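Local coordinates for protein beta-n-acetylhexosaminidase (Streptococcus pneumoniae, PDB 4AZC) that probably removes terminal N-acetylhexosamine residues from glycans, as a family 20 glycoside hydrolase working by substrate-assisted catalysis through an oxazolinium intermediate, at residues A226-F231 with I247-K252; G18-T23 with D86-A91; D278-L283 with S327-R332. All blocks are in the same frame, centred on the assembly; numbering follows the deposited sequence. Where two conformers were deposited one is given.

All three contacts touch the same bound ligand, NGW, a sugar-like ring fused to a sulfur-nitrogen ring. Contacts 1 and 3 are buried and pair parallel strands of one barrel sheet. Phe227 and Trp250 of contact 1 adjoin Trp329 and Tyr280 of contact 3. Contact 2 is partly buried and joins two loops, 18-23 and 86-91. Its nearest atoms stay about 9 Å from those of contact 1, but it touches contact 3, where Lys20 packs on Leu283 and Ala330. Contacts 1 and 3 set aromatic faces against the ligand, and Asp331 of contact 3 takes two hydroxyls. Contact 2 reaches it through Arg19; its own interface is a carboxylate, a tyrosine over glycine, and water.

Contact 1: A226-F231 with I247-K252; sequences AFNDGF and ISYWSK. With NGW ((2S,3aR,5R,6S,7R,7aR)-5-(hydroxymethyl)-2-methyl-2,3a,5,6,7,7a-hexahydro-1H-pyrano[3,2-d][1,3]thiazole-6,7-diol), chain K.
Asp229 and Trp250 meet through a short, straight hydrogen bond. Trp250 NE1 donates to Asp229 OD1 at 2.8 Å, with 163° at the hydrogen. OD1 lies in the plane of the indole and uses its syn lone pair. This bond helps to hold the rotation of the indole, one face of which lies against the ligand, with NGW S1 over it. NGW C8, the methyl carbon, sits 3.6 Å from Phe227 CG and over the centre of that ring. It lies 3.4 Å from Trp250 NE1, so two aromatic faces bound the methyl group.

In the next shell, Asn228 CG stands between the backbone N and the carbonyl carbon (chi1 63°), which turns the amide toward the backbone of 249-251. Asn228 OD1 accepts from Trp250 N at 3.0 Å, with the donor above the plane of the side-chain carbonyl. Asn228 ND2 donates to Ser251 O at 3.0 Å. The amide also stacks on the Tyr249 ring, the planes 17° apart. Further out, Ile247 CD1 makes a CH-pi contact over the Phe231 ring, 3.9 Å from the centroid. Asp229 OD2 bonds Tyr257 OH.

Behind these side chains, Ser248 N binds Ala226 O at 2.8 Å, where strands 223-227 and 246-249 run parallel. Ligand-binding residues at the C-terminal ends of parallel strands are characteristic of the TIM barrel, here of glycoside hydrolase family 20.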
# COMPACT_ATOMS: atom_id res chain seq x y z
N ALA B 226 2.00 9.60 0.27
CA ALA B 226 2.45 9.75 -1.13
C ALA B 226 3.86 9.19 -1.26
O ALA B 226 4.56 9.06 -0.25
CB ALA B 226 2.42 11.21 -1.57
N PHE B 227 4.27 8.85 -2.49
CA PHE B 227 5.69 8.53 -2.74
C PHE B 227 6.52 9.81 -2.72
O PHE B 227 5.98 10.91 -2.83
CB PHE B 227 5.87 7.75 -4.04
CG PHE B 227 5.15 6.43 -4.05
CD1 PHE B 227 5.58 5.37 -3.24
CD2 PHE B 227 4.03 6.24 -4.86
CE1 PHE B 227 4.91 4.16 -3.24
CE2 PHE B 227 3.36 5.02 -4.87
CZ PHE B 227 3.79 3.98 -4.06
N ASN B 228 7.83 9.67 -2.54
CA ASN B 228 8.68 10.84 -2.29
C ASN B 228 9.00 11.69 -3.50
O ASN B 228 9.34 12.87 -3.36
CB ASN B 228 10.00 10.41 -1.63
CG ASN B 228 10.83 9.48 -2.51
OD1 ASN B 228 10.59 8.28 -2.57
ND2 ASN B 228 11.84 10.03 -3.17
N ASP B 229 8.90 11.08 -4.69
CA ASP B 229 9.38 11.67 -5.96
C ASP B 229 9.15 13.17 -6.11
O ASP B 229 10.10 13.93 -6.34
CB ASP B 229 8.73 10.96 -7.15
CG ASP B 229 9.02 9.47 -7.18
OD1 ASP B 229 8.87 8.82 -6.12
OD2 ASP B 229 9.38 8.97 -8.26
N GLY B 230 7.90 13.59 -5.99
CA GLY B 230 7.50 14.95 -6.31
C GLY B 230 7.73 15.95 -5.20
O GLY B 230 7.59 17.15 -5.41
N PHE B 231 8.10 15.47 -4.01
CA PHE B 231 8.26 16.36 -2.86
C PHE B 231 9.63 17.03 -2.82
O PHE B 231 10.66 16.35 -2.81
CB PHE B 231 7.96 15.61 -1.56
CG PHE B 231 6.49 15.40 -1.32
CD1 PHE B 231 5.81 14.38 -1.99
CD2 PHE B 231 5.79 16.22 -0.45
CE1 PHE B 231 4.44 14.18 -1.78
CE2 PHE B 231 4.41 16.03 -0.22
CZ PHE B 231 3.74 15.01 -0.89
N ILE B 247 5.46 10.03 3.93
CA ILE B 247 6.24 9.79 2.73
C ILE B 247 6.66 8.34 2.60
O ILE B 247 7.39 7.82 3.43
CB ILE B 247 7.51 10.68 2.70
CG1 ILE B 247 7.14 12.17 2.81
CG2 ILE B 247 8.32 10.41 1.45
CD1 ILE B 247 6.25 12.69 1.68
N SER B 248 6.20 7.69 1.53
CA SER B 248 6.74 6.40 1.13
C SER B 248 8.04 6.66 0.34
O SER B 248 8.00 7.02 -0.85
CB SER B 248 5.72 5.62 0.28
OG SER B 248 6.22 4.35 -0.09
N TYR B 249 9.18 6.54 1.03
CA TYR B 249 10.47 6.86 0.42
C TYR B 249 11.15 5.61 -0.12
O TYR B 249 11.49 4.72 0.65
CB TYR B 249 11.41 7.59 1.39
CG TYR B 249 12.52 8.31 0.64
CD1 TYR B 249 13.59 7.59 0.07
CD2 TYR B 249 12.50 9.68 0.48
CE1 TYR B 249 14.60 8.24 -0.63
CE2 TYR B 249 13.52 10.34 -0.22
CZ TYR B 249 14.55 9.62 -0.78
OH TYR B 249 15.54 10.27 -1.47
N TRP B 250 11.38 5.57 -1.43
CA TRP B 250 11.89 4.36 -2.11
C TRP B 250 13.20 4.55 -2.86
O TRP B 250 13.91 3.59 -3.11
CB TRP B 250 10.82 3.78 -3.06
CG TRP B 250 10.58 4.62 -4.28
CD1 TRP B 250 9.84 5.78 -4.35
CD2 TRP B 250 11.08 4.39 -5.60
NE1 TRP B 250 9.85 6.27 -5.63
CE2 TRP B 250 10.60 5.44 -6.42
CE3 TRP B 250 11.89 3.39 -6.18
CZ2 TRP B 250 10.90 5.52 -7.79
CZ3 TRP B 250 12.19 3.48 -7.54
CH2 TRP B 250 11.69 4.53 -8.33
N SER B 251 13.52 5.78 -3.24
CA SER B 251 14.72 6.04 -4.04
C SER B 251 15.02 7.53 -4.10
O SER B 251 14.10 8.35 -4.05
CB SER B 251 14.52 5.51 -5.47
OG SER B 251 15.61 5.86 -6.30
N LYS B 252 16.30 7.88 -4.20
CA LYS B 252 16.67 9.28 -4.44
C LYS B 252 16.82 9.56 -5.94
O LYS B 252 17.32 10.62 -6.34
CB LYS B 252 17.94 9.66 -3.68
CG LYS B 252 18.13 11.20 -3.54
CD LYS B 252 19.29 11.60 -2.64
CE LYS B 252 20.62 11.12 -3.16
NZ LYS B 252 21.68 11.77 -2.32
O4 NGW K . 6.52 -0.60 -10.69
C4 NGW K . 7.44 0.47 -10.52
C3 NGW K . 6.73 1.65 -9.88
C5 NGW K . 8.58 0.00 -9.61
O3 NGW K . 5.62 2.05 -10.69
C2 NGW K . 7.73 2.82 -9.67
N2 NGW K . 7.17 3.87 -8.79
C1 NGW K . 9.03 2.34 -8.97
C7 NGW K . 7.03 3.34 -7.42
C8 NGW K . 7.02 4.51 -6.43
S1 NGW K . 8.50 2.27 -7.21
O5 NGW K . 9.54 1.07 -9.52
C6 NGW K . 9.29 -1.24 -10.18
O6 NGW K . 9.79 -0.96 -11.50

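Contact 2: G18-T23 with D86-A91; sequences GRKYFT and DPNGTA. With NGW ((2S,3aR,5R,6S,7R,7aR)-5-(hydroxymethyl)-2-methyl-2,3a,5,6,7,7a-hexahydro-1H-pyrano[3,2-d][1,3]thiazole-6,7-diol), chain K.
Tyr21 lies flat over Gly89 and carries most of this contact. Gly89 CA sits over the centre of the ring, 3.6 Å from its centroid, in a CH-pi contact. The fit is tight: the backbone of Gly89 lies directly on the ring. CG of Tyr21 is anti to the backbone N (chi1 -178°), which carries the ring across to the turn 86-89. Asn88 O comes obliquely to the ring, 3.3 Å from Tyr21 CE2.

Asp86 ties the two loops together. Its OD2 accepts from Tyr21 N at 2.9 Å, on the anti side and somewhat out of the carboxylate plane. Its OD1 takes the backbone N of Asn88 at 2.9 Å, an Asx turn that shapes its own loop.

The looser side is bridged by water. One water accepts from Lys20 NZ and Asn88 ND2 and donates to Tyr21 O and Asp86 OD2. Lys20 NZ remains 4.4 Å from Asp86 OD2, too far for a salt bridge, and also bonds Pro333 O. A second water links Tyr21 OH, at 2.6 Å, to Ala91 O.

Arg19 points away from this interface to the ligand, where its NH2 binds NGW O3. Asp16 and Asp49 hold its guanidinium by salt bridges. Segment 18-23 connects strand 10-16 to helix 24-37, with Thr23 as the N-cap. Segment 86-91 connects helix 69-83 to helix 94-106.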
# COMPACT_ATOMS: atom_id res chain seq x y z
N GLY B 18 -3.07 -2.74 -9.34
CA GLY B 18 -3.55 -1.72 -10.27
C GLY B 18 -3.15 -2.11 -11.68
O GLY B 18 -3.97 -2.09 -12.60
N ARG B 19 -1.88 -2.47 -11.86
CA ARG B 19 -1.40 -2.92 -13.17
C ARG B 19 -1.97 -4.29 -13.55
O ARG B 19 -2.31 -4.53 -14.71
CB ARG B 19 0.12 -2.98 -13.21
CG ARG B 19 0.82 -1.62 -13.29
CD ARG B 19 2.28 -1.84 -13.65
NE ARG B 19 3.06 -0.61 -13.78
CZ ARG B 19 3.81 -0.08 -12.83
NH1 ARG B 19 3.87 -0.64 -11.62
NH2 ARG B 19 4.52 1.02 -13.08
N LYS B 20 -2.09 -5.16 -12.56
CA LYS B 20 -2.44 -6.57 -12.77
C LYS B 20 -3.60 -6.95 -11.88
O LYS B 20 -3.67 -6.51 -10.73
CB LYS B 20 -1.22 -7.45 -12.46
CG LYS B 20 -1.42 -8.95 -12.68
CD LYS B 20 -0.10 -9.70 -12.60
CE LYS B 20 -0.30 -11.21 -12.73
NZ LYS B 20 -0.90 -11.62 -14.05
N TYR B 21 -4.53 -7.75 -12.40
CA TYR B 21 -5.67 -8.20 -11.59
C TYR B 21 -5.27 -9.26 -10.56
O TYR B 21 -4.52 -10.19 -10.88
CB TYR B 21 -6.81 -8.71 -12.48
CG TYR B 21 -8.04 -9.15 -11.71
CD1 TYR B 21 -9.01 -8.22 -11.33
CD2 TYR B 21 -8.23 -10.49 -11.38
CE1 TYR B 21 -10.14 -8.62 -10.63
CE2 TYR B 21 -9.36 -10.90 -10.68
CZ TYR B 21 -10.30 -9.97 -10.30
OH TYR B 21 -11.41 -10.39 -9.60
N PHE B 22 -5.79 -9.11 -9.34
CA PHE B 22 -5.68 -10.13 -8.28
C PHE B 22 -7.08 -10.46 -7.78
O PHE B 22 -7.89 -9.56 -7.56
CB PHE B 22 -4.84 -9.61 -7.10
CG PHE B 22 -3.34 -9.64 -7.33
CD1 PHE B 22 -2.71 -8.64 -8.06
CD2 PHE B 22 -2.56 -10.65 -6.77
CE1 PHE B 22 -1.33 -8.66 -8.26
CE2 PHE B 22 -1.18 -10.68 -6.95
CZ PHE B 22 -0.56 -9.68 -7.70
N THR B 23 -7.39 -11.75 -7.60
CA THR B 23 -8.70 -12.13 -7.08
C THR B 23 -8.81 -11.81 -5.60
O THR B 23 -7.80 -11.63 -4.92
CB THR B 23 -8.97 -13.64 -7.23
OG1 THR B 23 -7.99 -14.38 -6.48
CG2 THR B 23 -8.93 -14.06 -8.71
N ASP B 86 -6.55 -7.89 -18.83
CA ASP B 86 -6.21 -9.06 -18.04
C ASP B 86 -7.26 -10.17 -18.17
O ASP B 86 -8.43 -9.95 -17.86
CB ASP B 86 -6.05 -8.67 -16.56
CG ASP B 86 -5.22 -9.67 -15.78
OD1 ASP B 86 -5.28 -10.88 -16.07
OD2 ASP B 86 -4.51 -9.24 -14.85
N PRO B 87 -6.85 -11.35 -18.64
CA PRO B 87 -7.77 -12.49 -18.72
C PRO B 87 -8.21 -13.04 -17.36
O PRO B 87 -9.23 -13.73 -17.28
CB PRO B 87 -6.97 -13.54 -19.51
CG PRO B 87 -5.54 -13.15 -19.33
CD PRO B 87 -5.52 -11.66 -19.23
N ASN B 88 -7.47 -12.73 -16.30
CA ASN B 88 -7.85 -13.17 -14.95
C ASN B 88 -8.99 -12.34 -14.36
O ASN B 88 -9.67 -12.78 -13.43
CB ASN B 88 -6.65 -13.17 -14.00
CG ASN B 88 -5.60 -14.21 -14.39
OD1 ASN B 88 -5.93 -15.29 -14.88
ND2 ASN B 88 -4.32 -13.88 -14.16
N GLY B 89 -9.18 -11.13 -14.90
CA GLY B 89 -10.24 -10.23 -14.42
C GLY B 89 -9.92 -8.77 -14.68
O GLY B 89 -8.86 -8.45 -15.21
N THR B 90 -10.85 -7.89 -14.31
CA THR B 90 -10.68 -6.46 -14.58
C THR B 90 -10.57 -5.63 -13.32
O THR B 90 -9.59 -4.92 -13.13
CB THR B 90 -11.82 -5.88 -15.47
OG1 THR B 90 -12.05 -6.74 -16.59
CG2 THR B 90 -11.46 -4.47 -15.96
N ALA B 91 -11.58 -5.72 -12.47
CA ALA B 91 -11.68 -4.84 -11.30
C ALA B 91 -12.37 -5.54 -10.16
O ALA B 91 -13.30 -6.34 -10.38
CB ALA B 91 -12.43 -3.57 -11.67
O4 NGW K . 6.52 -0.60 -10.69
C4 NGW K . 7.44 0.47 -10.52
C3 NGW K . 6.73 1.65 -9.88
C5 NGW K . 8.58 0.00 -9.61
O3 NGW K . 5.62 2.05 -10.69
C2 NGW K . 7.73 2.82 -9.67
N2 NGW K . 7.17 3.87 -8.79
C1 NGW K . 9.03 2.34 -8.97
C7 NGW K . 7.03 3.34 -7.42
C8 NGW K . 7.02 4.51 -6.43
S1 NGW K . 8.50 2.27 -7.21
O5 NGW K . 9.54 1.07 -9.52
C6 NGW K . 9.29 -1.24 -10.18
O6 NGW K . 9.79 -0.96 -11.50
O HOH W 1 -3.62 -11.27 -13.26
O HOH W 2 -13.55 -8.87 -9.31

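Contact 3: D278-L283 with S327-R332; sequences DWYYIL and SIWADR. With NGW ((2S,3aR,5R,6S,7R,7aR)-5-(hydroxymethyl)-2-methyl-2,3a,5,6,7,7a-hexahydro-1H-pyrano[3,2-d][1,3]thiazole-6,7-diol), chain K.
Tyr281 O is met by two groups of segment 327-332. Trp329 N donates to Tyr281 O at 2.8 Å, and Ile328 CA makes a CA-H...O contact with it at 3.4 Å. The backbones pair here as parallel strands: Tyr281 N also binds Ser327 O, and Leu283 N binds Trp329 O. Strand 281-282, helix 294-303 and strand 321-329 form a beta-alpha-beta unit of the family 20 TIM barrel. Tyr281 and Ile328 face helix 339-351, where Tyr281 OH bonds Glu341. Leu283 CD2 packs against Ile328 CG2 at 3.6 Å, and Ile342 of the same helix touches both residues.

Ile282 and Trp329 point to the ligand side. Trp329 presents the edge of its five-membered ring to the face of Tyr280, a T-shaped pair with planes at 66°. Trp329 NE1 lies over the centre of the phenol ring. One face of the indole lies against the sugar-like ring of the ligand, with NGW C5 over it. Tyr280 OH ends 3.0 Å from NGW S1 and has no hydrogen-bonding partner in the model. Ile282 CG1 meets NGW C6 at 3.7 Å. Beside it, the Asp331 carboxylate takes two ligand hydroxyls, one on each oxygen: NGW O4 on OD1 and NGW O6 on OD2, both at 2.6 Å.

At the outer end, a water donates to Leu283 O and also joins Arg332 N and Arg332 O. The bond from Arg332 NH1 to Leu283 O is weak and doubtful, since the arginine has two conformers. Its NH2 binds Gln285.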
# COMPACT_ATOMS: atom_id res chain seq x y z
N ASP B 278 15.58 -1.55 -2.65
CA ASP B 278 16.38 -2.79 -2.56
C ASP B 278 15.52 -4.05 -2.41
O ASP B 278 15.93 -5.15 -2.82
CB ASP B 278 17.37 -2.75 -1.39
CG ASP B 278 18.42 -1.68 -1.55
OD1 ASP B 278 18.56 -1.16 -2.68
OD2 ASP B 278 19.10 -1.37 -0.55
N TRP B 279 14.32 -3.89 -1.83
CA TRP B 279 13.46 -5.04 -1.55
C TRP B 279 12.45 -5.35 -2.64
O TRP B 279 11.65 -6.28 -2.49
CB TRP B 279 12.75 -4.84 -0.21
CG TRP B 279 13.70 -4.62 0.97
CD1 TRP B 279 14.85 -5.32 1.26
CD2 TRP B 279 13.55 -3.66 2.02
NE1 TRP B 279 15.42 -4.84 2.42
CE2 TRP B 279 14.64 -3.82 2.91
CE3 TRP B 279 12.59 -2.67 2.30
CZ2 TRP B 279 14.80 -3.02 4.04
CZ3 TRP B 279 12.75 -1.88 3.43
CH2 TRP B 279 13.85 -2.07 4.29
N TYR B 280 12.48 -4.58 -3.73
CA TYR B 280 11.52 -4.74 -4.84
C TYR B 280 11.62 -6.07 -5.54
O TYR B 280 12.70 -6.55 -5.84
CB TYR B 280 11.75 -3.67 -5.92
CG TYR B 280 11.18 -2.33 -5.58
CD1 TYR B 280 10.66 -2.07 -4.31
CD2 TYR B 280 11.21 -1.29 -6.50
CE1 TYR B 280 10.15 -0.82 -3.98
CE2 TYR B 280 10.70 -0.03 -6.17
CZ TYR B 280 10.17 0.19 -4.90
OH TYR B 280 9.66 1.42 -4.56
N TYR B 281 10.45 -6.62 -5.86
CA TYR B 281 10.36 -7.71 -6.82
C TYR B 281 9.30 -7.39 -7.86
O TYR B 281 8.15 -7.10 -7.52
CB TYR B 281 10.08 -9.05 -6.13
CG TYR B 281 9.82 -10.16 -7.12
CD1 TYR B 281 10.74 -10.43 -8.14
CD2 TYR B 281 8.66 -10.94 -7.05
CE1 TYR B 281 10.51 -11.44 -9.07
CE2 TYR B 281 8.41 -11.96 -7.97
CZ TYR B 281 9.34 -12.20 -8.98
OH TYR B 281 9.13 -13.20 -9.88
N ILE B 282 9.70 -7.44 -9.12
CA ILE B 282 8.83 -7.17 -10.26
C ILE B 282 8.50 -8.53 -10.85
O ILE B 282 9.40 -9.29 -11.22
CB ILE B 282 9.55 -6.30 -11.34
CG1 ILE B 282 9.68 -4.84 -10.88
CG2 ILE B 282 8.80 -6.34 -12.70
CD1 ILE B 282 10.98 -4.53 -10.18
N LEU B 283 7.21 -8.85 -10.93
CA LEU B 283 6.79 -10.16 -11.40
C LEU B 283 7.50 -10.56 -12.69
O LEU B 283 7.51 -9.81 -13.67
CB LEU B 283 5.26 -10.23 -11.57
CG LEU B 283 4.38 -9.88 -10.37
CD1 LEU B 283 2.92 -10.13 -10.70
CD2 LEU B 283 4.79 -10.64 -9.11
N SER B 327 7.79 -4.33 -1.47
CA SER B 327 6.88 -4.06 -2.57
C SER B 327 7.01 -5.03 -3.74
O SER B 327 8.10 -5.26 -4.26
CB SER B 327 7.06 -2.62 -3.07
OG SER B 327 6.96 -1.66 -2.01
N ILE B 328 5.86 -5.57 -4.13
CA ILE B 328 5.73 -6.42 -5.30
C ILE B 328 5.12 -5.58 -6.43
O ILE B 328 4.09 -4.94 -6.26
CB ILE B 328 4.83 -7.65 -5.00
CG1 ILE B 328 5.22 -8.34 -3.67
CG2 ILE B 328 4.81 -8.61 -6.19
CD1 ILE B 328 6.65 -8.89 -3.61
N TRP B 329 5.78 -5.58 -7.59
CA TRP B 329 5.34 -4.73 -8.70
C TRP B 329 5.04 -5.55 -9.95
O TRP B 329 5.63 -6.61 -10.17
CB TRP B 329 6.40 -3.68 -9.03
CG TRP B 329 6.69 -2.73 -7.91
CD1 TRP B 329 7.77 -2.75 -7.08
CD2 TRP B 329 5.90 -1.59 -7.52
NE1 TRP B 329 7.71 -1.70 -6.19
CE2 TRP B 329 6.57 -0.98 -6.43
CE3 TRP B 329 4.69 -1.05 -7.96
CZ2 TRP B 329 6.07 0.16 -5.79
CZ3 TRP B 329 4.20 0.10 -7.33
CH2 TRP B 329 4.89 0.69 -6.25
N ALA B 330 4.12 -5.05 -10.76
CA ALA B 330 3.68 -5.79 -11.93
C ALA B 330 3.92 -5.04 -13.24
O ALA B 330 3.03 -4.98 -14.11
CB ALA B 330 2.21 -6.18 -11.78
N ASP B 331 5.13 -4.48 -13.39
CA ASP B 331 5.50 -3.65 -14.56
C ASP B 331 5.06 -4.26 -15.90
O ASP B 331 4.57 -3.56 -16.79
CB ASP B 331 7.00 -3.35 -14.58
CG ASP B 331 7.46 -2.51 -13.39
OD1 ASP B 331 6.85 -2.59 -12.29
OD2 ASP B 331 8.46 -1.77 -13.53
N ARG B 332 5.24 -5.58 -16.00
CA ARG B 332 4.72 -6.38 -17.09
C ARG B 332 3.56 -7.19 -16.52
O ARG B 332 3.76 -8.28 -15.97
CB ARG B 332 5.83 -7.28 -17.64
CG ARG B 332 7.00 -6.52 -18.28
CD ARG B 332 8.23 -7.41 -18.47
NE ARG B 332 9.13 -7.39 -17.31
CZ ARG B 332 9.18 -8.34 -16.38
NH1 ARG B 332 8.39 -9.40 -16.45
NH2 ARG B 332 10.03 -8.23 -15.38
O4 NGW K . 6.52 -0.60 -10.69
C4 NGW K . 7.44 0.47 -10.52
C3 NGW K . 6.73 1.65 -9.88
C5 NGW K . 8.58 0.00 -9.61
O3 NGW K . 5.62 2.05 -10.69
C2 NGW K . 7.73 2.82 -9.67
N2 NGW K . 7.17 3.87 -8.79
C1 NGW K . 9.03 2.34 -8.97
C7 NGW K . 7.03 3.34 -7.42
C8 NGW K . 7.02 4.51 -6.43
S1 NGW K . 8.50 2.27 -7.21
O5 NGW K . 9.54 1.07 -9.52
C6 NGW K . 9.29 -1.24 -10.18
O6 NGW K . 9.79 -0.96 -11.50
O HOH W 3 5.64 -7.85 -14.17